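Local coordinates for scyllo-inositol 2-dehydrogenase (NADP(+)) IolW (Bacillus subtilis subsp. subtilis, PDB 3GDO), which catalyses the reversible NADPH-dependent reduction of scyllo-inosose to scyllo-inositol, a reaction for which NADH cannot replace NADPH, at residues G173-L178 against D211-T216; Q150-R155 against I225-S230; V196-M201 against M337-E342; K96-T101 against E325-I330; D184-L189 against L217-L222. All blocks are in the same frame, centred on the assembly; numbering follows the deposited sequence.

Interaction 1: residues G173-L178 against D211-T216; sequences GTLYDL and DYFHLT
Leu-175 lays one methyl over a face of the Phe-213 ring. Its CD1 sits 4.3 Å from the centroid of that ring and 22° off the ring normal, a CH-pi contact displaced toward the rim. The placement follows from the Leu-175 side chain running anti to its own backbone N (chi1 174°). The same CD1 also meets Leu-215 CD1 at 3.9 Å, so this one methyl bridges Phe-213 and Leu-215, two strand residues on the same side of the sheet. Thr-174 approaches the ring differently. Its OG1 lies at the edge, in the ring plane, 3.9 Å from Phe-213 CD2, while Thr-174 O comes in obliquely, 3.7 Å from Phe-213 CE2. The hydroxyl finds its polar partner in a water 2.7 Å from Thr-174 OG1, which also donates a weak bond to Asp-211 O. Tyr-212 and His-214 turn from the helix, and His-214 meets His-214 of the second subunit. The N-to-C directions of helix 174-178 and strand 212-216 differ by 73°, a helix laid across one face of the sheet in the C-terminal alpha/beta domain; the strand enters through a classic beta bulge, Asp-211 and Tyr-212 both opposite Met-201.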
# COMPACT_ATOMS: atom_id res chain seq x y z
N GLY B 173 14.54 7.67 14.31
CA GLY B 173 13.64 7.76 13.15
C GLY B 173 12.54 6.71 13.23
O GLY B 173 12.56 5.84 14.12
N THR B 174 11.60 6.76 12.29
CA THR B 174 10.38 5.98 12.47
C THR B 174 10.51 4.50 12.03
O THR B 174 9.68 3.69 12.44
CB THR B 174 9.22 6.58 11.68
OG1 THR B 174 9.67 6.75 10.34
CG2 THR B 174 8.72 7.94 12.31
N LEU B 175 11.48 4.16 11.20
CA LEU B 175 11.68 2.75 10.83
C LEU B 175 12.16 1.93 12.05
O LEU B 175 11.64 0.84 12.34
CB LEU B 175 12.65 2.63 9.63
CG LEU B 175 13.07 1.22 9.20
CD1 LEU B 175 11.85 0.35 8.78
CD2 LEU B 175 14.16 1.26 8.11
N TYR B 176 13.15 2.45 12.78
CA TYR B 176 13.52 1.84 14.06
C TYR B 176 12.39 1.89 15.08
O TYR B 176 12.08 0.89 15.73
CB TYR B 176 14.72 2.55 14.68
CG TYR B 176 16.04 2.10 14.08
CD1 TYR B 176 16.71 2.89 13.14
CD2 TYR B 176 16.61 0.90 14.47
CE1 TYR B 176 17.95 2.48 12.62
CE2 TYR B 176 17.84 0.47 13.95
CZ TYR B 176 18.50 1.26 13.03
OH TYR B 176 19.71 0.80 12.52
N ASP B 177 11.76 3.04 15.22
CA ASP B 177 10.81 3.20 16.30
C ASP B 177 9.45 2.51 16.04
O ASP B 177 8.90 1.86 16.93
CB ASP B 177 10.59 4.67 16.59
CG ASP B 177 9.71 4.88 17.78
OD1 ASP B 177 9.70 4.02 18.69
OD2 ASP B 177 9.02 5.90 17.82
N LEU B 178 8.93 2.60 14.83
CA LEU B 178 7.60 2.06 14.52
C LEU B 178 7.72 0.86 13.61
O LEU B 178 7.04 -0.15 13.84
CB LEU B 178 6.71 3.12 13.83
CG LEU B 178 6.51 4.49 14.51
CD1 LEU B 178 5.45 5.29 13.73
CD2 LEU B 178 6.16 4.44 15.95
N ASP B 211 11.46 9.64 8.57
CA ASP B 211 10.04 9.83 8.96
C ASP B 211 9.05 9.16 7.96
O ASP B 211 7.81 9.22 8.11
CB ASP B 211 9.73 11.33 9.19
CG ASP B 211 9.77 12.16 7.89
OD1 ASP B 211 9.58 11.61 6.78
OD2 ASP B 211 9.97 13.41 7.99
N TYR B 212 9.64 8.48 6.99
CA TYR B 212 8.92 7.74 5.98
C TYR B 212 9.66 6.46 5.63
O TYR B 212 10.88 6.46 5.38
CB TYR B 212 8.76 8.63 4.72
CG TYR B 212 8.12 7.93 3.56
CD1 TYR B 212 6.77 8.14 3.25
CD2 TYR B 212 8.86 7.04 2.77
CE1 TYR B 212 6.17 7.47 2.16
CE2 TYR B 212 8.29 6.35 1.73
CZ TYR B 212 6.93 6.56 1.43
OH TYR B 212 6.40 5.92 0.36
N PHE B 213 8.93 5.35 5.56
CA PHE B 213 9.50 4.11 5.06
C PHE B 213 8.44 3.32 4.31
O PHE B 213 7.24 3.30 4.68
CB PHE B 213 10.12 3.26 6.21
CG PHE B 213 9.11 2.79 7.22
CD1 PHE B 213 8.34 1.64 7.00
CD2 PHE B 213 8.89 3.51 8.38
CE1 PHE B 213 7.38 1.24 7.91
CE2 PHE B 213 7.93 3.13 9.28
CZ PHE B 213 7.18 1.97 9.07
N HIS B 214 8.92 2.65 3.29
CA HIS B 214 8.12 1.72 2.53
C HIS B 214 8.99 0.47 2.26
O HIS B 214 9.97 0.54 1.52
CB HIS B 214 7.70 2.36 1.20
CG HIS B 214 6.64 1.58 0.51
ND1 HIS B 214 6.92 0.42 -0.20
CD2 HIS B 214 5.29 1.72 0.51
CE1 HIS B 214 5.77 -0.08 -0.65
NE2 HIS B 214 4.78 0.68 -0.22
N LEU B 215 8.66 -0.66 2.85
CA LEU B 215 9.48 -1.86 2.67
C LEU B 215 8.69 -2.96 1.99
O LEU B 215 7.53 -3.18 2.31
CB LEU B 215 9.95 -2.40 4.04
CG LEU B 215 11.22 -1.91 4.72
CD1 LEU B 215 11.16 -0.39 4.99
CD2 LEU B 215 11.35 -2.67 6.04
N THR B 216 9.34 -3.65 1.06
CA THR B 216 8.78 -4.88 0.51
C THR B 216 9.66 -6.06 0.96
O THR B 216 10.88 -6.10 0.65
CB THR B 216 8.73 -4.85 -1.04
OG1 THR B 216 7.91 -3.75 -1.48
CG2 THR B 216 8.19 -6.18 -1.60
O HOH W 1 7.18 6.45 9.29

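Interaction 2: residues Q150-R155 against I225-S230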
# COMPACT_ATOMS: atom_id res chain seq x y z
N GLN B 150 -0.17 -6.51 3.93
CA GLN B 150 0.17 -5.07 3.79
C GLN B 150 -0.20 -4.38 5.06
O GLN B 150 -1.36 -4.46 5.50
CB GLN B 150 -0.60 -4.41 2.64
CG GLN B 150 -0.16 -4.88 1.28
CD GLN B 150 -1.00 -4.28 0.14
OE1 GLN B 150 -2.14 -3.84 0.35
NE2 GLN B 150 -0.44 -4.29 -1.08
N VAL B 151 0.78 -3.73 5.66
CA VAL B 151 0.57 -3.12 6.98
C VAL B 151 1.00 -1.67 6.91
O VAL B 151 2.10 -1.36 6.38
CB VAL B 151 1.38 -3.87 8.12
CG1 VAL B 151 0.99 -3.33 9.47
CG2 VAL B 151 1.10 -5.37 8.04
N SER B 152 0.15 -0.77 7.37
CA SER B 152 0.60 0.64 7.44
C SER B 152 0.61 1.21 8.82
O SER B 152 -0.21 0.84 9.67
CB SER B 152 -0.15 1.56 6.48
OG SER B 152 -1.42 1.89 6.95
N TYR B 153 1.53 2.11 9.08
CA TYR B 153 1.72 2.60 10.45
C TYR B 153 2.08 4.07 10.36
O TYR B 153 3.25 4.44 10.35
CB TYR B 153 2.86 1.83 11.11
CG TYR B 153 2.92 1.87 12.63
CD1 TYR B 153 3.66 0.89 13.33
CD2 TYR B 153 2.24 2.85 13.37
CE1 TYR B 153 3.73 0.92 14.71
CE2 TYR B 153 2.29 2.86 14.76
CZ TYR B 153 3.06 1.90 15.42
OH TYR B 153 3.16 1.90 16.77
N ASN B 154 1.06 4.91 10.29
CA ASN B 154 1.23 6.28 9.88
C ASN B 154 1.04 7.17 11.07
O ASN B 154 0.45 6.76 12.06
CB ASN B 154 0.17 6.65 8.85
CG ASN B 154 0.33 5.93 7.55
OD1 ASN B 154 1.40 5.92 6.93
ND2 ASN B 154 -0.76 5.37 7.09
N ARG B 155 1.46 8.42 10.97
CA ARG B 155 1.04 9.39 11.97
C ARG B 155 0.89 10.76 11.27
O ARG B 155 1.35 10.93 10.13
CB ARG B 155 2.08 9.45 13.10
CG ARG B 155 3.40 10.05 12.64
CD ARG B 155 4.61 9.75 13.56
NE ARG B 155 5.81 10.20 12.86
CZ ARG B 155 6.88 10.74 13.44
NH1 ARG B 155 7.90 11.14 12.68
NH2 ARG B 155 6.94 10.88 14.76
N ILE B 225 4.26 -6.04 2.63
CA ILE B 225 4.54 -4.64 2.31
C ILE B 225 4.34 -3.87 3.61
O ILE B 225 3.25 -3.93 4.17
CB ILE B 225 3.55 -4.05 1.25
CG1 ILE B 225 3.48 -4.86 -0.06
CG2 ILE B 225 3.78 -2.51 1.06
CD1 ILE B 225 4.74 -5.07 -0.78
N LEU B 226 5.37 -3.15 4.09
CA LEU B 226 5.29 -2.49 5.40
C LEU B 226 5.69 -1.05 5.21
O LEU B 226 6.77 -0.77 4.66
CB LEU B 226 6.22 -3.14 6.43
CG LEU B 226 6.08 -4.64 6.61
CD1 LEU B 226 7.32 -5.18 7.35
CD2 LEU B 226 4.80 -4.96 7.36
N TYR B 227 4.79 -0.14 5.60
CA TYR B 227 5.01 1.25 5.26
C TYR B 227 4.42 2.16 6.30
O TYR B 227 3.53 1.77 7.07
CB TYR B 227 4.48 1.56 3.85
CG TYR B 227 2.99 1.48 3.69
CD1 TYR B 227 2.20 2.62 3.88
CD2 TYR B 227 2.36 0.25 3.34
CE1 TYR B 227 0.84 2.56 3.72
CE2 TYR B 227 0.96 0.19 3.18
CZ TYR B 227 0.21 1.35 3.36
OH TYR B 227 -1.16 1.35 3.21
N GLY B 228 4.89 3.39 6.30
CA GLY B 228 4.56 4.35 7.34
C GLY B 228 4.99 5.72 6.89
O GLY B 228 6.12 5.89 6.39
N GLY B 229 4.08 6.69 7.01
CA GLY B 229 4.47 8.12 6.87
C GLY B 229 4.15 9.00 8.06
O GLY B 229 3.43 8.59 9.00
N SER B 230 4.71 10.22 8.05
CA SER B 230 4.51 11.15 9.14
C SER B 230 3.69 12.40 8.77
O SER B 230 3.56 13.32 9.59
CB SER B 230 5.87 11.57 9.73
OG SER B 230 6.57 10.48 10.28
O HOH W 2 4.72 6.80 10.62
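Val-151 exchanges backbone bonds with Ile-225 and Tyr-227 in a parallel strand pair whose axes diverge by 13°. These backbone hydrogen bonds come first: Val-151 N gives to Ile-225 O at 2.9 Å, Tyr-227 N to Val-151 O at 3.1 Å, and Tyr-153 N to Tyr-227 O at 2.9 Å. Beyond the regular pairing, Arg-155 N reaches Gly-229 O at 2.8 Å, and a water donates to both Tyr-153 O and Gly-229 O.

Two side chains prolong this ladder. Asn-154 OD1 accepts from Gly-229 N at 2.8 Å, in the carbonyl plane and on a lone pair, and so takes the place of a backbone carbonyl. Arg-155 grips a single oxygen side-on: NE is 2.7 Å and NH1 2.8 Å from Ser-230 OG, which lies only 3° out of the guanidinium plane. Its chain, extended from CG to NE, carries the group alongside Ser-230.

Apolar contacts flank the bonds. Val-151 CB touches Leu-226 CD2 at 3.7 Å, the two side chains lying side by side on the face that helix 174-190 covers. Gln-150 and Ile-225 run together on the other face, near the second subunit. At Gly-228 any CB would strike Tyr-153 O.

Ser-230 OG is also hydrogen-bonded to Asp-211 O, so three bonds fix it. This buried hydroxyl thus ties the Arg-155 guanidinium to Asp-211, at the bulge that leads into strand 212-219. Arg-204 lies close to Arg-155, and the Asp-211 carboxylate, salt-bridged to Arg-204, probably offsets the two like charges.

Interaction 3: residues V196-M201 against M337-E342; sequences VTANVM and MESSKE
Strand 196-201 and helix 337-342 cross at -73° with their axes 6.1 Å apart at closest, and Asn-199 CA comes within 4.7 Å of Ser-340 CA. Such close approach is consistent with the small residues here, Ala-198, Ser-339 and Ser-340, and the two serines make the bonds. Ser-339 OG accepts from Ala-198 N at 2.7 Å, and Ser-340 OG accepts from Val-200 N at 2.8 Å by the straighter of the two bonds. Both hydroxyls stand anti to their own backbone N (chi1 171° for Ser-339, -165° for Ser-340), which carries them off the helix to two alternate N-H groups on one edge of the strand. A water donates to Asn-199 OD1 at 2.8 Å and to Ser-340 O. Ser-339 OG is hydrogen-bonded to Arg-344 O as well; with an alanine at this position, Ala-198 N would probably be left without its acceptor and Arg-344 O without that hydroxyl.

The opposite edge of strand 195-201 pairs with strand 212-219. On the serine edge, strand 346-347 bonds to Val-196, and the end of helix 323-342 takes over at Ala-198 and Val-200, while Val-200 also touches Leu-175 of helix 174-190. Thr-197 and Asn-199 start away from the helix and pack on Thr-197 and Gln-223 of the second subunit, while Asn-199 OD1 turns back to the shared water.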
# COMPACT_ATOMS: atom_id res chain seq x y z
N VAL B 196 14.74 -7.81 0.50
CA VAL B 196 14.08 -6.61 1.01
C VAL B 196 14.31 -5.53 -0.03
O VAL B 196 15.45 -5.35 -0.50
CB VAL B 196 14.69 -6.15 2.36
CG1 VAL B 196 14.09 -4.81 2.87
CG2 VAL B 196 14.56 -7.24 3.42
N THR B 197 13.25 -4.82 -0.41
CA THR B 197 13.38 -3.66 -1.30
C THR B 197 12.75 -2.48 -0.54
O THR B 197 11.64 -2.59 0.00
CB THR B 197 12.71 -3.94 -2.66
OG1 THR B 197 13.25 -5.14 -3.23
CG2 THR B 197 12.92 -2.75 -3.67
N ALA B 198 13.44 -1.35 -0.45
CA ALA B 198 12.91 -0.31 0.46
C ALA B 198 13.24 1.10 0.01
O ALA B 198 14.25 1.34 -0.65
CB ALA B 198 13.43 -0.55 1.89
N ASN B 199 12.38 2.03 0.43
CA ASN B 199 12.66 3.44 0.37
C ASN B 199 12.52 3.98 1.79
O ASN B 199 11.48 3.79 2.46
CB ASN B 199 11.72 4.14 -0.63
CG ASN B 199 12.04 5.63 -0.79
OD1 ASN B 199 13.21 6.04 -0.81
ND2 ASN B 199 10.99 6.46 -0.89
N VAL B 200 13.57 4.62 2.28
CA VAL B 200 13.57 5.11 3.65
C VAL B 200 14.05 6.57 3.55
O VAL B 200 15.13 6.83 2.99
CB VAL B 200 14.46 4.18 4.56
CG1 VAL B 200 14.55 4.66 5.96
CG2 VAL B 200 13.91 2.72 4.56
N MET B 201 13.23 7.50 4.02
CA MET B 201 13.50 8.92 3.81
C MET B 201 12.88 9.79 4.88
O MET B 201 12.12 9.33 5.77
CB MET B 201 13.05 9.41 2.40
CG MET B 201 11.50 9.58 2.16
SD MET B 201 10.92 10.22 0.52
CE MET B 201 11.90 9.38 -0.62
N MET B 337 17.68 -0.11 4.84
CA MET B 337 18.46 1.14 4.76
C MET B 337 19.43 1.05 3.60
O MET B 337 19.60 1.99 2.82
CB MET B 337 19.16 1.42 6.09
CG MET B 337 18.17 1.60 7.28
SD MET B 337 18.89 1.82 8.96
CE MET B 337 19.80 3.33 8.71
N GLU B 338 20.01 -0.14 3.47
CA GLU B 338 20.95 -0.44 2.41
C GLU B 338 20.25 -0.49 1.03
O GLU B 338 20.76 0.08 0.03
CB GLU B 338 21.68 -1.76 2.74
CG GLU B 338 22.83 -2.13 1.83
CD GLU B 338 24.04 -1.22 2.00
OE1 GLU B 338 24.11 -0.47 3.01
OE2 GLU B 338 24.93 -1.27 1.11
N SER B 339 19.06 -1.09 0.99
CA SER B 339 18.24 -1.07 -0.23
C SER B 339 17.98 0.36 -0.70
O SER B 339 18.19 0.71 -1.87
CB SER B 339 16.92 -1.83 -0.02
OG SER B 339 16.06 -1.64 -1.15
N SER B 340 17.58 1.20 0.26
CA SER B 340 17.25 2.60 0.01
C SER B 340 18.47 3.37 -0.47
O SER B 340 18.43 4.08 -1.46
CB SER B 340 16.70 3.24 1.28
OG SER B 340 16.08 4.45 0.96
N LYS B 341 19.57 3.19 0.24
CA LYS B 341 20.83 3.85 -0.15
C LYS B 341 21.38 3.40 -1.49
O LYS B 341 21.78 4.23 -2.31
CB LYS B 341 21.87 3.66 0.98
CG LYS B 341 23.09 4.64 0.91
CD LYS B 341 23.74 4.75 2.34
CE LYS B 341 24.89 5.76 2.39
NZ LYS B 341 25.90 5.46 1.34
N GLU B 342 21.39 2.10 -1.75
CA GLU B 342 21.95 1.61 -3.03
C GLU B 342 20.93 1.58 -4.18
O GLU B 342 21.28 1.23 -5.32
CB GLU B 342 22.57 0.22 -2.86
CG GLU B 342 23.77 0.15 -1.90
CD GLU B 342 24.86 1.19 -2.19
OE1 GLU B 342 25.27 1.37 -3.37
OE2 GLU B 342 25.33 1.84 -1.23
O HOH W 3 15.66 5.29 -2.04

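Interaction 4: residues K96-T101 against E325-I330; sequences KPMTAT and EGINVI
Met-98 reaches from its loop to helix 325-330 as a fully extended chain. With CG anti to the backbone N (chi1 -174°) and the later torsions also extended, its sulfur is set against the helix backbone, SD lying 3.5 Å from Ile-327 N. It also touches the Ile-327 side chain, SD to CG1 3.7 Å, the two side chains crossing at a slant. Gly-326 makes this fit possible, for a CB there would press on the sulfur.

Ile-330 answers from the next turn of the helix, and its two branches divide the loop between them. With CG1 anti to the carbonyl carbon (chi1 -55°) and the chain bent again at CG1, CD1 comes 3.3 Å from Thr-99 O and 4.1 Å from Pro-97 CB. The other branch, CG2, meets Thr-101 C at 3.4 Å. Cutting Ile-330 back to an alanine would probably open a gap facing Pro-97, Thr-99 and Thr-101.

The loop is shaped by its own bonds. Thr-99 OG1 donates to Thr-101 O at 2.7 Å, and the Thr-101 side chain N-caps helix 102-115, its OG1 also hydrogen-bonded to Glu-104. No direct hydrogen bond joins the segments; a water accepts from Met-98 N at 3.3 Å and donates to Gly-326 O at 3.1 Å.

Lys-96 and Pro-97, joined by a cis peptide, belong to the Glu-Lys-Pro signature of the Gfo/Idh/MocA family. The contact seats this loop, which follows strand 91-95 of the Rossmann fold, on helix 323-342 of the C-terminal alpha/beta domain.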
# COMPACT_ATOMS: atom_id res chain seq x y z
N LYS B 96 12.60 -2.62 22.43
CA LYS B 96 12.82 -2.51 20.99
C LYS B 96 13.21 -1.05 20.67
O LYS B 96 12.91 -0.17 21.45
CB LYS B 96 11.59 -2.94 20.19
CG LYS B 96 10.23 -2.48 20.71
CD LYS B 96 10.04 -0.96 20.67
CE LYS B 96 10.14 -0.41 19.28
NZ LYS B 96 9.82 1.02 19.28
N PRO B 97 13.92 -0.78 19.56
CA PRO B 97 14.61 -1.72 18.71
C PRO B 97 15.81 -2.19 19.48
O PRO B 97 16.43 -1.39 20.18
CB PRO B 97 15.01 -0.86 17.51
CG PRO B 97 15.25 0.51 18.13
CD PRO B 97 14.17 0.62 19.15
N MET B 98 16.12 -3.48 19.39
CA MET B 98 17.20 -4.11 20.18
C MET B 98 18.50 -3.27 20.19
O MET B 98 18.92 -2.81 21.25
CB MET B 98 17.42 -5.54 19.66
CG MET B 98 18.41 -6.41 20.45
SD MET B 98 18.66 -8.00 19.59
CE MET B 98 19.72 -8.71 20.88
N THR B 99 19.12 -3.08 19.03
CA THR B 99 20.31 -2.22 18.89
C THR B 99 20.26 -1.53 17.53
O THR B 99 19.38 -1.82 16.73
CB THR B 99 21.61 -3.05 18.91
OG1 THR B 99 21.47 -4.16 18.01
CG2 THR B 99 21.92 -3.57 20.32
N ALA B 100 21.22 -0.66 17.21
CA ALA B 100 21.30 -0.09 15.87
C ALA B 100 21.77 -1.08 14.79
O ALA B 100 21.36 -0.99 13.63
CB ALA B 100 22.19 1.18 15.87
N THR B 101 22.65 -2.02 15.15
CA THR B 101 23.19 -2.96 14.16
C THR B 101 22.97 -4.39 14.60
O THR B 101 22.88 -4.68 15.81
CB THR B 101 24.73 -2.75 13.84
OG1 THR B 101 25.50 -2.98 15.02
CG2 THR B 101 25.05 -1.33 13.31
N GLU B 325 15.34 -13.55 17.35
CA GLU B 325 14.21 -12.88 16.71
C GLU B 325 14.41 -11.35 16.75
O GLU B 325 14.23 -10.69 15.73
CB GLU B 325 12.90 -13.31 17.36
CG GLU B 325 12.54 -14.78 17.11
CD GLU B 325 11.51 -15.25 18.12
OE1 GLU B 325 11.17 -14.45 19.04
OE2 GLU B 325 11.02 -16.38 18.00
N GLY B 326 14.87 -10.82 17.89
CA GLY B 326 15.25 -9.42 18.02
C GLY B 326 16.28 -9.02 16.99
O GLY B 326 16.13 -8.01 16.29
N ILE B 327 17.35 -9.81 16.87
CA ILE B 327 18.41 -9.50 15.91
C ILE B 327 17.83 -9.55 14.47
O ILE B 327 18.25 -8.77 13.60
CB ILE B 327 19.59 -10.51 16.02
CG1 ILE B 327 20.42 -10.26 17.30
CG2 ILE B 327 20.49 -10.46 14.81
CD1 ILE B 327 21.34 -11.49 17.68
N ASN B 328 16.90 -10.46 14.22
CA ASN B 328 16.38 -10.57 12.85
C ASN B 328 15.67 -9.29 12.36
O ASN B 328 15.76 -8.94 11.17
CB ASN B 328 15.50 -11.81 12.65
CG ASN B 328 16.33 -13.06 12.42
OD1 ASN B 328 17.47 -12.98 11.99
ND2 ASN B 328 15.77 -14.21 12.77
N VAL B 329 15.01 -8.62 13.29
CA VAL B 329 14.34 -7.31 13.04
C VAL B 329 15.35 -6.28 12.60
O VAL B 329 15.15 -5.56 11.61
CB VAL B 329 13.63 -6.81 14.30
CG1 VAL B 329 12.98 -5.41 14.06
CG2 VAL B 329 12.60 -7.80 14.69
N ILE B 330 16.46 -6.23 13.34
CA ILE B 330 17.54 -5.32 13.01
C ILE B 330 18.15 -5.65 11.67
O ILE B 330 18.47 -4.76 10.92
CB ILE B 330 18.64 -5.30 14.12
CG1 ILE B 330 18.03 -4.96 15.49
CG2 ILE B 330 19.72 -4.30 13.77
CD1 ILE B 330 16.99 -3.76 15.47
O HOH W 4 14.52 -5.82 17.79

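Interaction 5: residues D184-L189 against L217-L222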
# COMPACT_ATOMS: atom_id res chain seq x y z
N ASP B 184 8.53 -7.15 13.17
CA ASP B 184 8.58 -8.28 14.10
C ASP B 184 7.37 -9.17 13.88
O ASP B 184 7.47 -10.43 13.87
CB ASP B 184 8.62 -7.79 15.57
CG ASP B 184 8.56 -8.96 16.59
OD1 ASP B 184 9.57 -9.68 16.72
OD2 ASP B 184 7.50 -9.16 17.27
N GLN B 185 6.22 -8.53 13.70
CA GLN B 185 4.97 -9.25 13.49
C GLN B 185 5.08 -10.10 12.23
O GLN B 185 4.70 -11.29 12.22
CB GLN B 185 3.81 -8.28 13.36
CG GLN B 185 3.41 -7.66 14.70
CD GLN B 185 2.20 -6.73 14.61
OE1 GLN B 185 1.85 -6.24 13.54
NE2 GLN B 185 1.55 -6.51 15.73
N THR B 186 5.62 -9.49 11.18
CA THR B 186 5.77 -10.16 9.88
C THR B 186 6.72 -11.34 9.98
O THR B 186 6.44 -12.42 9.41
CB THR B 186 6.27 -9.20 8.77
OG1 THR B 186 5.48 -8.00 8.78
CG2 THR B 186 6.16 -9.86 7.42
N LEU B 187 7.86 -11.14 10.66
CA LEU B 187 8.85 -12.22 10.86
C LEU B 187 8.19 -13.32 11.70
O LEU B 187 8.36 -14.50 11.41
CB LEU B 187 10.08 -11.70 11.55
CG LEU B 187 10.89 -10.68 10.72
CD1 LEU B 187 12.14 -10.34 11.46
CD2 LEU B 187 11.16 -11.12 9.32
N HIS B 188 7.39 -12.92 12.67
CA HIS B 188 6.73 -13.87 13.56
C HIS B 188 5.82 -14.76 12.75
O HIS B 188 5.77 -15.98 12.97
CB HIS B 188 5.93 -13.15 14.66
CG HIS B 188 5.37 -14.07 15.70
ND1 HIS B 188 6.17 -14.89 16.49
CD2 HIS B 188 4.10 -14.31 16.09
CE1 HIS B 188 5.41 -15.57 17.33
NE2 HIS B 188 4.15 -15.24 17.11
N LEU B 189 5.09 -14.16 11.82
CA LEU B 189 4.13 -14.93 11.03
C LEU B 189 4.77 -15.81 9.95
O LEU B 189 4.31 -16.89 9.74
CB LEU B 189 3.06 -14.04 10.38
CG LEU B 189 2.00 -13.31 11.19
CD1 LEU B 189 1.15 -12.54 10.20
CD2 LEU B 189 1.12 -14.26 12.01
N LEU B 217 9.06 -6.99 1.69
CA LEU B 217 9.71 -8.28 2.04
C LEU B 217 9.27 -9.40 1.11
O LEU B 217 8.08 -9.76 1.04
CB LEU B 217 9.50 -8.66 3.50
CG LEU B 217 10.31 -7.93 4.59
CD1 LEU B 217 10.16 -6.42 4.56
CD2 LEU B 217 9.93 -8.45 6.00
N ASP B 218 10.26 -9.91 0.37
CA ASP B 218 10.02 -10.82 -0.73
C ASP B 218 10.00 -12.25 -0.19
O ASP B 218 11.03 -12.77 0.24
CB ASP B 218 11.11 -10.62 -1.81
CG ASP B 218 10.97 -11.58 -3.02
OD1 ASP B 218 9.95 -12.31 -3.16
OD2 ASP B 218 11.91 -11.61 -3.85
N TYR B 219 8.82 -12.84 -0.17
CA TYR B 219 8.68 -14.26 0.16
C TYR B 219 8.20 -15.03 -1.08
O TYR B 219 7.42 -15.95 -0.95
CB TYR B 219 7.66 -14.45 1.26
CG TYR B 219 8.00 -13.86 2.63
CD1 TYR B 219 8.59 -14.65 3.64
CD2 TYR B 219 7.69 -12.53 2.92
CE1 TYR B 219 8.88 -14.12 4.92
CE2 TYR B 219 7.96 -12.00 4.20
CZ TYR B 219 8.56 -12.79 5.18
OH TYR B 219 8.83 -12.24 6.41
N GLY B 220 8.61 -14.63 -2.28
CA GLY B 220 8.22 -15.36 -3.51
C GLY B 220 6.80 -15.01 -3.90
O GLY B 220 6.51 -13.88 -4.34
N LYS B 221 5.90 -15.97 -3.77
CA LYS B 221 4.51 -15.75 -4.10
C LYS B 221 3.91 -14.73 -3.11
O LYS B 221 3.16 -13.82 -3.51
CB LYS B 221 3.75 -17.07 -4.06
CG LYS B 221 2.28 -16.90 -4.42
CD LYS B 221 1.53 -18.23 -4.27
CE LYS B 221 0.03 -17.96 -4.18
NZ LYS B 221 -0.75 -19.22 -4.04
N LEU B 222 4.25 -14.89 -1.83
CA LEU B 222 3.85 -13.97 -0.76
C LEU B 222 4.67 -12.67 -0.79
O LEU B 222 5.93 -12.69 -0.84
CB LEU B 222 4.00 -14.63 0.62
CG LEU B 222 3.88 -13.78 1.90
CD1 LEU B 222 2.51 -13.07 1.93
CD2 LEU B 222 4.09 -14.61 3.20
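Asp-218 OD1 is gripped by two donors, Gly-220 N at 2.8 Å from that oxygen, which makes an Asx turn, and Gln-223 NE2. The next residue, Tyr-219, sends its ring from the strand to the helix. Its hydroxyl is hydrogen-bonded to Gly-191 O, just past the helix end, and two methyls pack beside it: Thr-186 CG2 stands 3.7 Å from Tyr-219 OH and Leu-187 CD2 3.9 Å from it, the Leu-187 side chain at about a right angle to that of the tyrosine. At chi1 -48° Thr-186 has CG2 anti to the backbone N, facing the strand, while OG1 bonds back to Ile-182 O within the helix. Leu-217 adds a second apolar touch: its CD2 lies 4.3 Å from Thr-186 CG2 and 4.4 Å from Leu-187 CD2. These are loose contacts, as expected where the axes of helix 184-189 and strand 217-219 stay 11.6 Å apart, running almost parallel at 8°.

Past Tyr-219 the chain reverses. Tyr-219 N donates to Leu-222 O at 3.0 Å, the return bond from Leu-222 N being weak, and Gly-220 takes the positive phi (78°) of the turn. Lys-221 O is bonded by Gln-203 of the second subunit. The arrangement is a beta hairpin closed by a type II' turn, joining neighbouring antiparallel strands 212-219 and 222-228, with helix 174-190 packed over one face.

Overall arrangement
Interactions 1, 2, 3 and 5 all belong to the mixed sheet of the C-terminal alpha/beta domain. Interactions 1 and 5 share helix 174-190 and strand 212-219, with centres about 16 Å apart. Interaction 2 adds neighbouring strand 222-228, its centre about 8 Å from that of interaction 1; interaction 3 adds strand 195-201 on the other flank. Helix 323-342 serves interactions 3 and 4. Along the chain, interactions 1, 2 and 5 are nested inside the loop closed by interaction 4. One sheet thus carries helices on one face and subunit contacts on the other, while interaction 4, with the salt bridge from Lys-96 to Asp-177, fastens it to the cofactor-binding Rossmann domain.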